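Local coordinates for transcriptional regulator Tm0710 (Thermotoga maritima, PDB 2A61), which probably binds DNA as a dimeric transcriptional regulator of the MarR family, through a winged helix-turn-helix domain, at residues 76-81 with 90-95. Residues are numbered along the deposited sequence; the frame is centred on the assembly and turned at random.
Sequences YLTRTP and FLVITR
T78 and V92 face each other as a hydrogen-bonded pair of the antiparallel wing hairpin: T78 N gives a nearly straight bond to V92 O at 2.8 Å, and V92 N returns one to T78 O at 3.0 Å, coming in above the carbonyl plane. T80 and F90 repeat the exchange, with F90 N to T80 O at 2.8 Å. Between these pairs R79 sits opposite L91 in a non-hydrogen-bonded pair, and R79 CA lies 3.3 Å from F90 O, a CA-H...O contact to the carbonyl that also accepts from T80 N. Past the strand end, T94 N hydrogen-bonds to Y76 O at 3.2 Å, from above the carbonyl plane. T94 is the N-cap of helix 95-119: chi1 of 59° turns OG1 to where it accepts from G97 N, and it also hydrogen-bonds with G75 O. On the T78, T80, V92 face, methyls pack together: T78 CG2 meets V92 CG2 at 3.5 Å, and the T80 and V92 side chains cross at about a right angle. The other face turns L77 and L91 onto helix 61-73, to which R79 NE is also tied by a salt bridge with E72; L77 further packs on helix 33-45, while I93 rests on helix 95-119.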
loop_
_atom_site.group_PDB
_atom_site.type_symbol
_atom_site.label_atom_id
_atom_site.label_comp_id
_atom_site.label_asym_id
_atom_site.label_seq_id
_atom_site.Cartn_x
_atom_site.Cartn_y
_atom_site.Cartn_z
ATOM N N TYR A 76 3.052 7.293 20.486
ATOM C CA TYR A 76 2.440 6.282 19.558
ATOM C C TYR A 76 3.077 4.880 19.592
ATOM O O TYR A 76 2.404 3.848 19.338
ATOM C CB TYR A 76 2.446 6.824 18.110
ATOM C CG TYR A 76 1.658 8.096 17.968
ATOM C CD1 TYR A 76 0.265 8.076 18.039
ATOM C CD2 TYR A 76 2.298 9.336 17.799
ATOM C CE1 TYR A 76 -0.473 9.230 17.931
ATOM C CE2 TYR A 76 1.543 10.523 17.694
ATOM C CZ TYR A 76 0.165 10.444 17.757
ATOM O OH TYR A 76 -0.625 11.561 17.682
ATOM N N LEU A 77 4.363 4.867 19.942
ATOM C CA LEU A 77 5.162 3.676 20.119
ATOM C C LEU A 77 5.838 3.697 21.490
ATOM O O LEU A 77 6.069 4.747 22.070
ATOM C CB LEU A 77 6.285 3.615 19.069
ATOM C CG LEU A 77 5.825 3.239 17.655
ATOM C CD1 LEU A 77 7.008 3.038 16.743
ATOM C CD2 LEU A 77 5.020 1.981 17.691
ATOM N N THR A 78 6.183 2.524 21.970
ATOM C CA THR A 78 7.103 2.388 23.100
ATOM C C THR A 78 8.062 1.261 22.755
ATOM O O THR A 78 8.137 0.846 21.572
ATOM C CB THR A 78 6.358 2.287 24.473
ATOM O OG1 THR A 78 7.302 2.380 25.537
ATOM C CG2 THR A 78 5.517 1.002 24.626
ATOM N N ARG A 79 8.773 0.753 23.758
ATOM C CA ARG A 79 9.917 -0.114 23.581
ATOM C C ARG A 79 9.839 -1.204 24.674
ATOM O O ARG A 79 9.349 -0.950 25.769
ATOM C CB ARG A 79 11.113 0.763 23.902
ATOM C CG ARG A 79 12.415 0.339 23.407
ATOM C CD ARG A 79 13.323 1.513 23.683
ATOM N NE ARG A 79 13.381 2.410 22.538
ATOM C CZ ARG A 79 14.507 2.730 21.916
ATOM N NH1 ARG A 79 15.665 2.259 22.347
ATOM N NH2 ARG A 79 14.472 3.504 20.849
ATOM N N THR A 80 10.338 -2.398 24.362
ATOM C CA THR A 80 10.518 -3.470 25.331
ATOM C C THR A 80 11.789 -4.299 24.990
ATOM O O THR A 80 12.138 -4.477 23.815
ATOM C CB THR A 80 9.213 -4.325 25.468
ATOM O OG1 THR A 80 9.345 -5.248 26.559
ATOM C CG2 THR A 80 8.889 -5.066 24.150
ATOM N N PRO A 81 12.541 -4.744 26.022
ATOM C CA PRO A 81 13.760 -5.486 25.707
ATOM C C PRO A 81 13.492 -6.848 25.078
ATOM O O PRO A 81 12.404 -7.440 25.228
ATOM C CB PRO A 81 14.462 -5.661 27.067
ATOM C CG PRO A 81 13.394 -5.469 28.097
ATOM C CD PRO A 81 12.358 -4.543 27.471
ATOM N N PHE A 90 12.566 -4.329 21.094
ATOM C CA PHE A 90 11.455 -4.354 20.144
ATOM C C PHE A 90 10.691 -3.062 20.306
ATOM O O PHE A 90 10.615 -2.518 21.417
ATOM C CB PHE A 90 10.465 -5.514 20.402
ATOM C CG PHE A 90 11.028 -6.905 20.103
ATOM C CD1 PHE A 90 10.818 -7.513 18.865
ATOM C CD2 PHE A 90 11.733 -7.601 21.085
ATOM C CE1 PHE A 90 11.322 -8.821 18.607
ATOM C CE2 PHE A 90 12.232 -8.891 20.830
ATOM C CZ PHE A 90 12.015 -9.479 19.595
ATOM N N LEU A 91 10.141 -2.568 19.194
ATOM C CA LEU A 91 9.160 -1.485 19.241
ATOM C C LEU A 91 7.764 -2.053 19.314
ATOM O O LEU A 91 7.414 -2.968 18.544
ATOM C CB LEU A 91 9.329 -0.531 18.030
ATOM C CG LEU A 91 10.770 0.017 18.224
ATOM C CD1 LEU A 91 11.628 0.068 16.981
ATOM C CD2 LEU A 91 10.805 1.267 19.091
ATOM N N VAL A 92 6.982 -1.538 20.247
ATOM C CA VAL A 92 5.608 -1.994 20.440
ATOM C C VAL A 92 4.655 -0.798 20.388
ATOM O O VAL A 92 5.046 0.314 20.643
ATOM C CB VAL A 92 5.406 -2.796 21.751
ATOM C CG1 VAL A 92 6.177 -4.162 21.693
ATOM C CG2 VAL A 92 5.918 -2.063 22.934
ATOM N N ILE A 93 3.389 -1.050 20.080
ATOM C CA ILE A 93 2.436 0.041 19.896
ATOM C C ILE A 93 1.765 0.348 21.235
ATOM O O ILE A 93 1.604 -0.539 22.083
ATOM C CB ILE A 93 1.390 -0.329 18.793
ATOM C CG1 ILE A 93 0.622 0.887 18.256
ATOM C CG2 ILE A 93 0.436 -1.460 19.277
ATOM C CD1 ILE A 93 -0.083 0.663 16.878
ATOM N N THR A 94 1.368 1.594 21.416
ATOM C CA THR A 94 0.617 2.013 22.594
ATOM C C THR A 94 -0.877 2.096 22.246
ATOM O O THR A 94 -1.250 1.970 21.089
ATOM C CB THR A 94 1.061 3.429 23.075
ATOM O OG1 THR A 94 0.849 4.366 22.030
ATOM C CG2 THR A 94 2.535 3.471 23.438
ATOM N N ARG A 95 -1.714 2.347 23.258
ATOM C CA ARG A 95 -3.114 2.604 23.043
ATOM C C ARG A 95 -3.342 3.752 22.089
ATOM O O ARG A 95 -4.224 3.691 21.212
ATOM C CB ARG A 95 -3.767 3.018 24.355
ATOM C CG ARG A 95 -5.064 2.334 24.674
ATOM C CD ARG A 95 -6.220 2.582 23.715
ATOM N NE ARG A 95 -6.401 1.419 22.842
ATOM C CZ ARG A 95 -7.393 1.242 21.963
ATOM N NH1 ARG A 95 -8.382 2.151 21.809
ATOM N NH2 ARG A 95 -7.381 0.134 21.224
#